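Local structure of Lmo0325 protein (Listeria monocytogenes EGD-e, 4RYK) at residues Ser242-Ile247 and Leu280-Ile285; Ala249-Gly254 and Asp287-Val292; Ala255-Glu260 and Tyr267-Arg272; Gln275-Lys278 and Ala284-Asp287. The protein probably binds DNA as a transcriptional regulator of the Rgg type, combining a helix-turn-helix region with an all-helical C-terminal region. All coordinates share one frame; numbering follows the deposited sequence.

Interaction 1: Ser242-Ile247 and Leu280-Ile285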
loop_
_atom_site.group_PDB
_atom_site.type_symbol
_atom_site.label_atom_id
_atom_site.label_comp_id
_atom_site.label_asym_id
_atom_site.label_seq_id
_atom_site.Cartn_x
_atom_site.Cartn_y
_atom_site.Cartn_z
ATOM N N SER A 242 -2.357 -0.383 8.487
ATOM C CA SER A 242 -3.779 -0.528 8.763
ATOM C C SER A 242 -4.147 -0.043 10.131
ATOM O O SER A 242 -5.244 -0.320 10.637
ATOM C CB SER A 242 -4.199 -1.990 8.541
ATOM O OG SER A 242 -3.371 -2.837 9.275
ATOM N N ALA A 243 -3.267 0.753 10.711
ATOM C CA ALA A 243 -3.542 1.380 11.994
ATOM C C ALA A 243 -4.856 2.132 12.020
ATOM O O ALA A 243 -5.598 2.041 12.984
ATOM C CB ALA A 243 -2.416 2.309 12.374
ATOM N N PHE A 244 -5.154 2.859 10.966
ATOM C CA PHE A 244 -6.398 3.592 10.917
ATOM C C PHE A 244 -7.610 2.682 11.185
ATOM O O PHE A 244 -8.540 3.032 11.907
ATOM C CB PHE A 244 -6.537 4.296 9.552
ATOM C CG PHE A 244 -7.842 5.055 9.376
ATOM C CD1 PHE A 244 -8.960 4.437 8.842
ATOM C CD2 PHE A 244 -7.947 6.401 9.755
ATOM C CE1 PHE A 244 -10.166 5.132 8.687
ATOM C CE2 PHE A 244 -9.140 7.103 9.594
ATOM C CZ PHE A 244 -10.252 6.470 9.080
ATOM N N TYR A 245 -7.626 1.531 10.571
ATOM C CA TYR A 245 -8.734 0.628 10.734
ATOM C C TYR A 245 -8.765 -0.074 12.077
ATOM O O TYR A 245 -9.795 -0.596 12.474
ATOM C CB TYR A 245 -8.791 -0.376 9.576
ATOM C CG TYR A 245 -9.254 0.300 8.326
ATOM C CD1 TYR A 245 -10.562 0.672 8.178
ATOM C CD2 TYR A 245 -8.365 0.612 7.321
ATOM C CE1 TYR A 245 -11.018 1.345 7.043
ATOM C CE2 TYR A 245 -8.785 1.275 6.189
ATOM C CZ TYR A 245 -10.127 1.622 6.046
ATOM O OH TYR A 245 -10.547 2.248 4.897
ATOM N N ARG A 246 -7.658 -0.080 12.808
ATOM C CA ARG A 246 -7.680 -0.563 14.183
ATOM C C ARG A 246 -8.465 0.431 15.040
ATOM O O ARG A 246 -9.098 0.060 16.018
ATOM C CB ARG A 246 -6.265 -0.755 14.717
ATOM C CG ARG A 246 -5.494 -1.770 13.901
ATOM C CD ARG A 246 -4.215 -2.125 14.609
ATOM N NE ARG A 246 -3.336 -2.972 13.814
ATOM C CZ ARG A 246 -2.258 -3.573 14.293
ATOM N NH1 ARG A 246 -1.942 -3.411 15.553
ATOM N NH2 ARG A 246 -1.489 -4.321 13.515
ATOM N N ILE A 247 -8.453 1.710 14.658
ATOM C CA ILE A 247 -9.193 2.706 15.414
ATOM C C ILE A 247 -10.681 2.454 15.149
ATOM O O ILE A 247 -11.516 2.430 16.073
ATOM C CB ILE A 247 -8.836 4.153 15.016
ATOM C CG1 ILE A 247 -7.346 4.452 15.187
ATOM C CG2 ILE A 247 -9.613 5.144 15.882
ATOM C CD1 ILE A 247 -6.948 5.745 14.473
ATOM N N LEU A 280 -4.643 12.276 15.925
ATOM C CA LEU A 280 -3.877 11.899 14.746
ATOM C C LEU A 280 -4.261 12.710 13.514
ATOM O O LEU A 280 -3.877 12.338 12.426
ATOM C CB LEU A 280 -3.987 10.392 14.422
ATOM C CG LEU A 280 -3.575 9.424 15.542
ATOM C CD1 LEU A 280 -3.759 7.994 15.091
ATOM C CD2 LEU A 280 -2.132 9.613 15.957
ATOM N N HIS A 281 -4.953 13.823 13.708
ATOM C CA HIS A 281 -5.190 14.842 12.674
ATOM C C HIS A 281 -6.134 14.291 11.567
ATOM O O HIS A 281 -6.010 14.636 10.397
ATOM C CB HIS A 281 -3.851 15.406 12.153
ATOM C CG HIS A 281 -2.803 15.540 13.221
ATOM N ND1 HIS A 281 -2.882 16.469 14.230
ATOM C CD2 HIS A 281 -1.669 14.833 13.459
ATOM C CE1 HIS A 281 -1.865 16.318 15.055
ATOM N NE2 HIS A 281 -1.112 15.333 14.607
ATOM N N TYR A 282 -7.041 13.383 11.957
ATOM C CA TYR A 282 -8.140 12.960 11.103
ATOM C C TYR A 282 -9.396 13.633 11.614
ATOM O O TYR A 282 -10.353 12.961 12.001
ATOM C CB TYR A 282 -8.326 11.423 11.129
ATOM C CG TYR A 282 -7.210 10.603 10.510
ATOM C CD1 TYR A 282 -7.073 10.520 9.148
ATOM C CD2 TYR A 282 -6.305 9.907 11.307
ATOM C CE1 TYR A 282 -6.075 9.791 8.581
ATOM C CE2 TYR A 282 -5.253 9.187 10.755
ATOM C CZ TYR A 282 -5.142 9.127 9.403
ATOM O OH TYR A 282 -4.153 8.389 8.828
ATOM N N GLU A 283 -9.440 14.953 11.579
ATOM C CA GLU A 283 -10.559 15.683 12.209
ATOM C C GLU A 283 -11.904 15.387 11.570
ATOM O O GLU A 283 -12.910 15.171 12.259
ATOM C CB GLU A 283 -10.341 17.187 12.183
ATOM C CG GLU A 283 -9.476 17.703 13.328
ATOM C CD GLU A 283 -7.950 17.644 13.047
ATOM O OE1 GLU A 283 -7.535 17.233 11.918
ATOM O OE2 GLU A 283 -7.158 18.047 13.952
ATOM N N ALA A 284 -11.928 15.348 10.259
ATOM C CA ALA A 284 -13.192 15.116 9.567
ATOM C C ALA A 284 -13.749 13.725 9.905
ATOM O O ALA A 284 -14.950 13.541 10.105
ATOM C CB ALA A 284 -13.009 15.317 8.058
ATOM N N ILE A 285 -12.872 12.740 10.040
ATOM C CA ILE A 285 -13.315 11.420 10.452
ATOM C C ILE A 285 -13.858 11.487 11.874
ATOM O O ILE A 285 -14.933 10.903 12.173
ATOM C CB ILE A 285 -12.156 10.405 10.382
ATOM C CG1 ILE A 285 -11.631 10.293 8.931
ATOM C CG2 ILE A 285 -12.536 9.065 11.021
ATOM C CD1 ILE A 285 -12.611 9.763 7.923
#
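Phe244 drives one edge of its ring into the face of Tyr282, and this T-shaped pair is the tightly packed half of the contact. The centroids lie 5.0 Å apart and the planes are inclined at 68°. Phe244 CD2 sits over the centre of the tyrosine ring, 3.9 Å from Tyr282 CZ, while its neighbour CE2 is 4.0 Å from Tyr282 CD1. A chi1 of 178° carries the phenyl group away from its own backbone N and out across the gap, where its far corner, CZ, arrives 4.0 Å from Ile285 CG2. Trp277 of the same chain and Phe240 of the second subunit add further aromatic neighbours to Phe244.

The other half is sparser. Ile247 and Leu280 meet through one pair of methyls, Ile247 CD1 to Leu280 CD1 at 4.0 Å, and each also packs on the other's equivalent in the second subunit. The solvent side lies at the exposed Glu283 and Ala284, with Ile285 only partly exposed. The turn presenting Leu280 and Tyr282 is a Schellman motif that ends helix 263-279: His281, with positive phi, is the C-prime residue, and Tyr282 N bonds to Trp277 O. Tyr282 then occupies the N-cap position of helix 283-300.

No hydrogen bond joins the two segments. Ser242 OG and Arg246 NE bond to Ser234 O in the same chain, while Tyr282 OH and Arg246 NH1 reach Ser239 O and Leu280 O of the second subunit. The chemistry thus implies an apolar and aromatic seam whose specificity rests on shape, its polar ends tied elsewhere.

Interaction 2: Ala249-Gly254 and Asp287-Val292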
loop_
_atom_site.group_PDB
_atom_site.type_symbol
_atom_site.label_atom_id
_atom_site.label_comp_id
_atom_site.label_asym_id
_atom_site.label_seq_id
_atom_site.Cartn_x
_atom_site.Cartn_y
_atom_site.Cartn_z
ATOM N N ALA A 249 -12.089 -0.333 14.238
ATOM C CA ALA A 249 -12.457 -1.549 15.006
ATOM C C ALA A 249 -12.691 -1.262 16.494
ATOM O O ALA A 249 -13.638 -1.780 17.093
ATOM C CB ALA A 249 -11.396 -2.621 14.853
ATOM N N ASN A 250 -11.854 -0.410 17.087
ATOM C CA ASN A 250 -12.064 -0.025 18.476
ATOM C C ASN A 250 -13.383 0.715 18.657
ATOM O O ASN A 250 -14.090 0.460 19.644
ATOM C CB ASN A 250 -10.934 0.841 19.048
ATOM C CG ASN A 250 -9.668 0.043 19.390
ATOM O OD1 ASN A 250 -9.677 -1.184 19.471
ATOM N ND2 ASN A 250 -8.575 0.762 19.618
ATOM N N TYR A 251 -13.704 1.635 17.730
ATOM C CA TYR A 251 -14.979 2.315 17.755
ATOM C C TYR A 251 -16.168 1.316 17.742
ATOM O O TYR A 251 -17.050 1.354 18.599
ATOM C CB TYR A 251 -15.128 3.304 16.589
ATOM C CG TYR A 251 -16.503 3.916 16.646
ATOM C CD1 TYR A 251 -17.573 3.318 16.004
ATOM C CD2 TYR A 251 -16.737 5.062 17.402
ATOM C CE1 TYR A 251 -18.863 3.840 16.110
ATOM C CE2 TYR A 251 -17.996 5.598 17.523
ATOM C CZ TYR A 251 -19.072 4.986 16.885
ATOM O OH TYR A 251 -20.322 5.548 17.025
ATOM N N TYR A 252 -16.202 0.434 16.761
ATOM C CA TYR A 252 -17.321 -0.518 16.670
ATOM C C TYR A 252 -17.413 -1.535 17.830
ATOM O O TYR A 252 -18.514 -1.936 18.208
ATOM C CB TYR A 252 -17.355 -1.203 15.286
ATOM C CG TYR A 252 -17.768 -0.245 14.188
ATOM C CD1 TYR A 252 -19.030 0.349 14.195
ATOM C CD2 TYR A 252 -16.922 0.060 13.145
ATOM C CE1 TYR A 252 -19.421 1.228 13.199
ATOM C CE2 TYR A 252 -17.297 0.955 12.138
ATOM C CZ TYR A 252 -18.526 1.550 12.183
ATOM O OH TYR A 252 -18.906 2.428 11.200
ATOM N N GLN A 253 -16.288 -1.906 18.428
ATOM C CA GLN A 253 -16.277 -2.813 19.582
ATOM C C GLN A 253 -16.963 -2.068 20.734
ATOM O O GLN A 253 -17.763 -2.642 21.505
ATOM C CB GLN A 253 -14.854 -3.233 19.947
ATOM C CG GLN A 253 -14.733 -4.151 21.158
ATOM C CD GLN A 253 -15.550 -5.435 21.009
ATOM O OE1 GLN A 253 -15.026 -6.425 20.541
ATOM N NE2 GLN A 253 -16.849 -5.398 21.342
ATOM N N GLY A 254 -16.712 -0.760 20.789
ATOM C CA GLY A 254 -17.353 0.093 21.773
ATOM C C GLY A 254 -18.860 0.082 21.623
ATOM O O GLY A 254 -19.583 -0.129 22.578
ATOM N N ASP A 287 -15.243 13.912 13.449
ATOM C CA ASP A 287 -16.513 14.644 13.401
ATOM C C ASP A 287 -17.620 13.746 12.905
ATOM O O ASP A 287 -18.707 13.700 13.470
ATOM C CB ASP A 287 -16.424 15.815 12.408
ATOM C CG ASP A 287 -15.567 16.988 12.926
ATOM O OD1 ASP A 287 -15.302 17.052 14.136
ATOM O OD2 ASP A 287 -15.159 17.860 12.110
ATOM N N LEU A 288 -17.321 13.021 11.842
ATOM C CA LEU A 288 -18.294 12.110 11.312
ATOM C C LEU A 288 -18.677 11.032 12.310
ATOM O O LEU A 288 -19.868 10.752 12.493
ATOM C CB LEU A 288 -17.808 11.517 10.011
ATOM C CG LEU A 288 -18.797 10.511 9.477
ATOM C CD1 LEU A 288 -20.100 11.187 8.999
ATOM C CD2 LEU A 288 -18.135 9.681 8.384
ATOM N N TYR A 289 -17.705 10.456 13.010
ATOM C CA TYR A 289 -18.023 9.390 13.963
ATOM C C TYR A 289 -18.726 9.910 15.189
ATOM O O TYR A 289 -19.452 9.139 15.795
ATOM C CB TYR A 289 -16.798 8.553 14.398
ATOM C CG TYR A 289 -16.567 7.449 13.427
ATOM C CD1 TYR A 289 -15.807 7.655 12.318
ATOM C CD2 TYR A 289 -17.180 6.222 13.582
ATOM C CE1 TYR A 289 -15.630 6.670 11.387
ATOM C CE2 TYR A 289 -17.014 5.229 12.654
ATOM C CZ TYR A 289 -16.237 5.471 11.563
ATOM O OH TYR A 289 -16.049 4.521 10.625
ATOM N N SER A 290 -18.474 11.165 15.584
ATOM C CA SER A 290 -19.288 11.821 16.624
ATOM C C SER A 290 -20.770 11.868 16.303
ATOM O O SER A 290 -21.576 11.727 17.190
ATOM C CB SER A 290 -18.852 13.258 16.844
ATOM O OG SER A 290 -17.508 13.198 17.238
ATOM N N VAL A 291 -21.102 12.108 15.046
ATOM C CA VAL A 291 -22.480 12.075 14.599
ATOM C C VAL A 291 -23.008 10.648 14.678
ATOM O O VAL A 291 -24.086 10.403 15.199
ATOM C CB VAL A 291 -22.589 12.577 13.160
ATOM C CG1 VAL A 291 -24.024 12.377 12.610
ATOM C CG2 VAL A 291 -22.176 14.031 13.146
ATOM N N VAL A 292 -22.241 9.701 14.172
ATOM C CA VAL A 292 -22.664 8.333 14.279
ATOM C C VAL A 292 -22.959 7.983 15.721
ATOM O O VAL A 292 -23.948 7.302 16.035
ATOM C CB VAL A 292 -21.603 7.384 13.743
ATOM C CG1 VAL A 292 -22.063 5.950 13.884
ATOM C CG2 VAL A 292 -21.284 7.698 12.281
#
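Tyr252 OH is gripped by Asp212 through a hydrogen bond to OD2 and at the same time packs against Tyr289, whose OH lies 3.6 Å from Tyr252 OH with no bond assigned between them. Tyr252 OH approaches the Tyr289 ring at its edge, near the ring plane, and is 3.7 Å from Tyr289 CE2; the two side chains cross at about a right angle. The adjacent carbon of that ring does the other work. Tyr289 CD2 stands over the centre of the Tyr251 face, 3.8 Å from Tyr251 CD1, in an edge-to-face pair with planes at 63° and centroids 4.9 Å apart.

The distance is spanned by long side chains: the axes of the two segments, on helices 243-259 and 283-300, come no closer than 12.4 Å and run 12° from parallel. This is the first-to-third relation of an up-down-up helical array, consistent with the TPR-like C-terminal region of Rgg regulators. The intervening helix 263-279 lends Ala270, Ala273 and Trp277 to Tyr251, and Trp277 also stacks on Tyr289. With CG anti to its backbone N (chi1 177°), Tyr251 extends far enough to set its OH 3.6 Å from Val292 CG1.

Interaction 3: Ala255-Glu260 and Tyr267-Arg272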
loop_
_atom_site.group_PDB
_atom_site.type_symbol
_atom_site.label_atom_id
_atom_site.label_comp_id
_atom_site.label_asym_id
_atom_site.label_seq_id
_atom_site.Cartn_x
_atom_site.Cartn_y
_atom_site.Cartn_z
ATOM N N ALA A 255 -19.320 0.282 20.401
ATOM C CA ALA A 255 -20.749 0.335 20.122
ATOM C C ALA A 255 -21.422 -0.998 20.469
ATOM O O ALA A 255 -22.487 -1.026 21.072
ATOM C CB ALA A 255 -20.961 0.658 18.646
ATOM N N ILE A 256 -20.795 -2.100 20.070
ATOM C CA ILE A 256 -21.319 -3.413 20.365
ATOM C C ILE A 256 -21.362 -3.707 21.859
ATOM O O ILE A 256 -22.334 -4.292 22.360
ATOM C CB ILE A 256 -20.554 -4.490 19.615
ATOM C CG1 ILE A 256 -20.810 -4.313 18.100
ATOM C CG2 ILE A 256 -20.999 -5.868 20.091
ATOM C CD1 ILE A 256 -20.093 -5.308 17.219
ATOM N N TRP A 257 -20.347 -3.281 22.576
ATOM C CA TRP A 257 -20.410 -3.381 24.025
ATOM C C TRP A 257 -21.610 -2.649 24.593
ATOM O O TRP A 257 -22.291 -3.173 25.497
ATOM C CB TRP A 257 -19.127 -2.878 24.684
ATOM C CG TRP A 257 -18.017 -3.884 24.635
ATOM C CD1 TRP A 257 -18.138 -5.233 24.525
ATOM C CD2 TRP A 257 -16.614 -3.615 24.708
ATOM N NE1 TRP A 257 -16.898 -5.817 24.524
ATOM C CE2 TRP A 257 -15.948 -4.847 24.655
ATOM C CE3 TRP A 257 -15.858 -2.446 24.846
ATOM C CZ2 TRP A 257 -14.552 -4.952 24.698
ATOM C CZ3 TRP A 257 -14.471 -2.551 24.911
ATOM C CH2 TRP A 257 -13.836 -3.800 24.835
HETATM N N MSE A 258 -21.907 -1.462 24.077
HETATM C CA MSE A 258 -23.068 -0.723 24.574
HETATM C C MSE A 258 -24.334 -1.501 24.357
HETATM O O MSE A 258 -25.176 -1.576 25.214
HETATM C CB MSE A 258 -23.170 0.658 23.932
HETATM C CG MSE A 258 -21.987 1.504 24.359
HETATM SE SE MSE A 258 -22.190 3.399 23.931
HETATM C CE MSE A 258 -21.289 3.356 22.203
ATOM N N LYS A 259 -24.455 -2.101 23.202
ATOM C CA LYS A 259 -25.576 -2.940 22.885
ATOM C C LYS A 259 -25.599 -4.221 23.687
ATOM O O LYS A 259 -26.648 -4.795 23.847
ATOM C CB LYS A 259 -25.525 -3.340 21.419
ATOM C CG LYS A 259 -25.849 -2.222 20.457
ATOM C CD LYS A 259 -27.324 -1.888 20.498
ATOM C CE LYS A 259 -28.159 -2.950 19.813
ATOM N NZ LYS A 259 -29.380 -3.190 20.623
ATOM N N GLU A 260 -24.456 -4.710 24.142
ATOM C CA GLU A 260 -24.458 -5.925 24.930
ATOM C C GLU A 260 -24.598 -5.603 26.410
ATOM O O GLU A 260 -24.163 -6.388 27.238
ATOM C CB GLU A 260 -23.181 -6.722 24.679
ATOM C CG GLU A 260 -23.148 -7.368 23.305
ATOM C CD GLU A 260 -21.782 -7.934 22.941
ATOM O OE1 GLU A 260 -20.751 -7.527 23.539
ATOM O OE2 GLU A 260 -21.735 -8.788 22.033
ATOM N N TYR A 267 -19.069 2.948 25.802
ATOM C CA TYR A 267 -19.047 4.367 25.564
ATOM C C TYR A 267 -17.650 4.967 25.688
ATOM O O TYR A 267 -17.267 5.750 24.840
ATOM C CB TYR A 267 -19.957 5.051 26.541
ATOM C CG TYR A 267 -20.060 6.523 26.356
ATOM C CD1 TYR A 267 -20.679 7.058 25.237
ATOM C CD2 TYR A 267 -19.583 7.391 27.327
ATOM C CE1 TYR A 267 -20.791 8.431 25.077
ATOM C CE2 TYR A 267 -19.696 8.762 27.182
ATOM C CZ TYR A 267 -20.297 9.269 26.063
ATOM O OH TYR A 267 -20.388 10.616 25.927
ATOM N N ARG A 268 -16.902 4.608 26.726
ATOM C CA ARG A 268 -15.560 5.152 26.897
ATOM C C ARG A 268 -14.639 4.699 25.749
ATOM O O ARG A 268 -13.794 5.436 25.290
ATOM C CB ARG A 268 -14.975 4.747 28.246
ATOM C CG ARG A 268 -15.747 5.279 29.468
ATOM C CD ARG A 268 -15.254 6.628 30.022
ATOM N NE ARG A 268 -14.149 6.520 31.000
ATOM C CZ ARG A 268 -13.587 7.549 31.654
ATOM N NH1 ARG A 268 -14.008 8.799 31.462
ATOM N NH2 ARG A 268 -12.591 7.332 32.517
ATOM N N GLN A 269 -14.827 3.488 25.261
ATOM C CA GLN A 269 -14.003 3.012 24.189
ATOM C C GLN A 269 -14.298 3.766 22.902
ATOM O O GLN A 269 -13.389 4.100 22.164
ATOM C CB GLN A 269 -14.262 1.550 23.985
ATOM C CG GLN A 269 -13.663 1.003 22.710
ATOM C CD GLN A 269 -12.595 0.016 22.976
ATOM O OE1 GLN A 269 -11.978 0.050 24.024
ATOM N NE2 GLN A 269 -12.400 -0.900 22.051
ATOM N N ALA A 270 -15.574 3.993 22.623
ATOM C CA ALA A 270 -16.001 4.725 21.429
ATOM C C ALA A 270 -15.519 6.176 21.459
ATOM O O ALA A 270 -15.052 6.695 20.455
ATOM C CB ALA A 270 -17.522 4.690 21.308
ATOM N N LYS A 271 -15.672 6.832 22.597
ATOM C CA LYS A 271 -15.125 8.172 22.801
ATOM C C LYS A 271 -13.602 8.221 22.658
ATOM O O LYS A 271 -13.067 9.180 22.163
ATOM C CB LYS A 271 -15.526 8.696 24.180
ATOM C CG LYS A 271 -17.020 8.987 24.302
ATOM C CD LYS A 271 -17.382 10.372 23.768
ATOM C CE LYS A 271 -17.190 11.444 24.845
ATOM N NZ LYS A 271 -17.526 12.825 24.378
ATOM N N ARG A 272 -12.925 7.171 23.083
ATOM C CA ARG A 272 -11.485 7.127 22.954
ATOM C C ARG A 272 -11.074 7.017 21.454
ATOM O O ARG A 272 -10.099 7.635 21.008
ATOM C CB ARG A 272 -10.952 5.984 23.776
ATOM C CG ARG A 272 -9.501 5.709 23.541
ATOM C CD ARG A 272 -8.693 6.499 24.508
ATOM N NE ARG A 272 -8.479 7.900 24.183
ATOM C CZ ARG A 272 -7.490 8.385 23.423
ATOM N NH1 ARG A 272 -7.379 9.700 23.267
ATOM N NH2 ARG A 272 -6.615 7.579 22.815
#
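In Met258, a selenomethionine, a nearly extended chi2 carries SE out toward Tyr267, and a bend at chi3 (-93°) then turns CE toward Ala270. Its CG stands 3.6 Å from the backbone N of Tyr267, SE is 3.8 Å from Tyr267 CB, and CE continues to within 4.1 Å of Ala270 CB. Tyr267 holds CG anti to its own backbone N, on the carbonyl side. The selenium meets this ring edge-on, 81° off the ring normal and 5.4 Å from Met258 SE to the centroid: a Met-aromatic contact without overlap of the face.

The two segments are the arms of an antiparallel helical hairpin, helices 243-259 and 263-279 joined by a short turn. Over residues 255-259 and 267-272 the axes approach to 8.6 Å, with N-to-C directions 162° apart. Met258 lies between the two helices and also touches Leu293, Phe296 and Leu297 of helix 283-300.

On the more exposed flank, Trp257 offers a corner of its benzene ring to Gln269. Trp257 CZ3 lies almost straight above the amide carbon of Gln269, 3.7 Å from CD, with the indole and amide planes steeply inclined to each other. That amide is held in rotation from elsewhere, since Gln269 NE2 donates to the backbone O of Asn250. Lys265 makes a cation-pi contact with the same indole.

Interaction 4: Gln275-Lys278 and Ala284-Asp287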
loop_
_atom_site.group_PDB
_atom_site.type_symbol
_atom_site.label_atom_id
_atom_site.label_comp_id
_atom_site.label_asym_id
_atom_site.label_seq_id
_atom_site.Cartn_x
_atom_site.Cartn_y
_atom_site.Cartn_z
ATOM N N GLN A 275 -11.434 10.527 19.951
ATOM C CA GLN A 275 -10.319 11.358 20.407
ATOM C C GLN A 275 -9.024 10.993 19.713
ATOM O O GLN A 275 -8.184 11.847 19.469
ATOM C CB GLN A 275 -10.170 11.190 21.919
ATOM C CG GLN A 275 -9.118 12.031 22.627
ATOM C CD GLN A 275 -9.216 13.535 22.406
ATOM O OE1 GLN A 275 -10.315 14.111 22.271
ATOM N NE2 GLN A 275 -8.031 14.196 22.377
ATOM N N THR A 276 -8.853 9.707 19.417
ATOM C CA THR A 276 -7.668 9.234 18.760
ATOM C C THR A 276 -7.635 9.741 17.346
ATOM O O THR A 276 -6.597 10.195 16.879
ATOM C CB THR A 276 -7.551 7.706 18.788
ATOM O OG1 THR A 276 -7.417 7.261 20.145
ATOM C CG2 THR A 276 -6.311 7.283 18.050
ATOM N N TRP A 277 -8.760 9.680 16.641
ATOM C CA TRP A 277 -8.785 10.269 15.309
ATOM C C TRP A 277 -8.415 11.771 15.365
ATOM O O TRP A 277 -7.719 12.283 14.460
ATOM C CB TRP A 277 -10.143 10.110 14.634
ATOM C CG TRP A 277 -10.360 8.756 14.016
ATOM C CD1 TRP A 277 -9.544 8.127 13.145
ATOM C CD2 TRP A 277 -11.480 7.912 14.196
ATOM N NE1 TRP A 277 -10.068 6.938 12.779
ATOM C CE2 TRP A 277 -11.259 6.770 13.436
ATOM C CE3 TRP A 277 -12.632 7.984 14.983
ATOM C CZ2 TRP A 277 -12.164 5.724 13.382
ATOM C CZ3 TRP A 277 -13.508 6.943 14.960
ATOM C CH2 TRP A 277 -13.275 5.825 14.148
ATOM N N LYS A 278 -8.861 12.467 16.406
ATOM C CA LYS A 278 -8.510 13.883 16.551
ATOM C C LYS A 278 -7.045 14.063 16.773
ATOM O O LYS A 278 -6.445 14.918 16.140
ATOM C CB LYS A 278 -9.226 14.577 17.693
ATOM C CG LYS A 278 -10.676 14.791 17.366
ATOM C CD LYS A 278 -11.432 15.423 18.510
ATOM C CE LYS A 278 -12.910 15.449 18.186
ATOM N NZ LYS A 278 -13.686 16.028 19.310
ATOM N N ALA A 284 -11.928 15.348 10.259
ATOM C CA ALA A 284 -13.192 15.116 9.567
ATOM C C ALA A 284 -13.749 13.725 9.905
ATOM O O ALA A 284 -14.950 13.541 10.105
ATOM C CB ALA A 284 -13.009 15.317 8.058
ATOM N N ILE A 285 -12.872 12.740 10.040
ATOM C CA ILE A 285 -13.315 11.420 10.452
ATOM C C ILE A 285 -13.858 11.487 11.874
ATOM O O ILE A 285 -14.933 10.903 12.173
ATOM C CB ILE A 285 -12.156 10.405 10.382
ATOM C CG1 ILE A 285 -11.631 10.293 8.931
ATOM C CG2 ILE A 285 -12.536 9.065 11.021
ATOM C CD1 ILE A 285 -12.611 9.763 7.923
ATOM N N ALA A 286 -13.146 12.176 12.776
ATOM C CA ALA A 286 -13.628 12.263 14.162
ATOM C C ALA A 286 -15.029 12.863 14.228
ATOM O O ALA A 286 -15.837 12.451 15.045
ATOM C CB ALA A 286 -12.725 13.097 15.016
ATOM N N ASP A 287 -15.243 13.912 13.449
ATOM C CA ASP A 287 -16.513 14.644 13.401
ATOM C C ASP A 287 -17.620 13.746 12.905
ATOM O O ASP A 287 -18.707 13.700 13.470
ATOM C CB ASP A 287 -16.424 15.815 12.408
ATOM C CG ASP A 287 -15.567 16.988 12.926
ATOM O OD1 ASP A 287 -15.302 17.052 14.136
ATOM O OD2 ASP A 287 -15.159 17.860 12.110
#
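Ile285 sets a methyl over the face of the indole of Trp277, the central contact of a helical hairpin in which helix 263-279 turns back into helix 283-300. The alignment is nearly perpendicular: Ile285 CG2 is 3.5 Å from the centroid of the five-membered ring and only 7° from its normal, which makes this a CH-pi contact over the face. CG2 is the branch anti to the isoleucine backbone N, and from there it reaches both bridgehead carbons, Trp277 CD2 at 3.5 Å and Trp277 CE2 at 3.6 Å. On the tryptophan side, chi1 of -81° puts CG beside the backbone N, and chi2 of -53° turns the ring so that a face meets the methyl. The indole also packs on helix 243-259, through Val248 among others, and in this way joins three helices.

Nearer the backbones, Ala286 CB lies against Trp277 CB and Lys278 CG. The CA atoms of Trp277 and Ala286 are 5.4 Å apart, very close for two helices, and the small side chain fits that spacing with Trp277 CB 4.0 Å from Ala286 CB.

Lys278 runs alongside on the solvent-exposed side, fully extended beyond CG. Its ammonium group may feel a weak attraction from Asp287, but Lys278 NZ and Asp287 OD1 remain 5.5 Å apart without contact. The aliphatic part does the touching: Lys278 CG lies 3.5 Å from Ala286 CB.

Helix 243-259 supplies, in order, the first segments of interactions 1, 2 and 3. Interaction 3 closes the shortest of these loops, the turn into helix 263-279. Interaction 4 follows it in series, closing the next turn, into helix 283-300. Interactions 1 and 2 span both turns and cross, since their segments alternate along two nearly parallel helices; interaction 3 is nested inside each. Interaction 4 ends on the same stretch as both, sharing Ala284 and Ile285 with interaction 1 and Asp287 with interaction 2. Together they tie three consecutive helices of the C-terminal region into one bundle, with contacts to the second subunit at interactions 1 and 4, and also from Asn250 and Arg272.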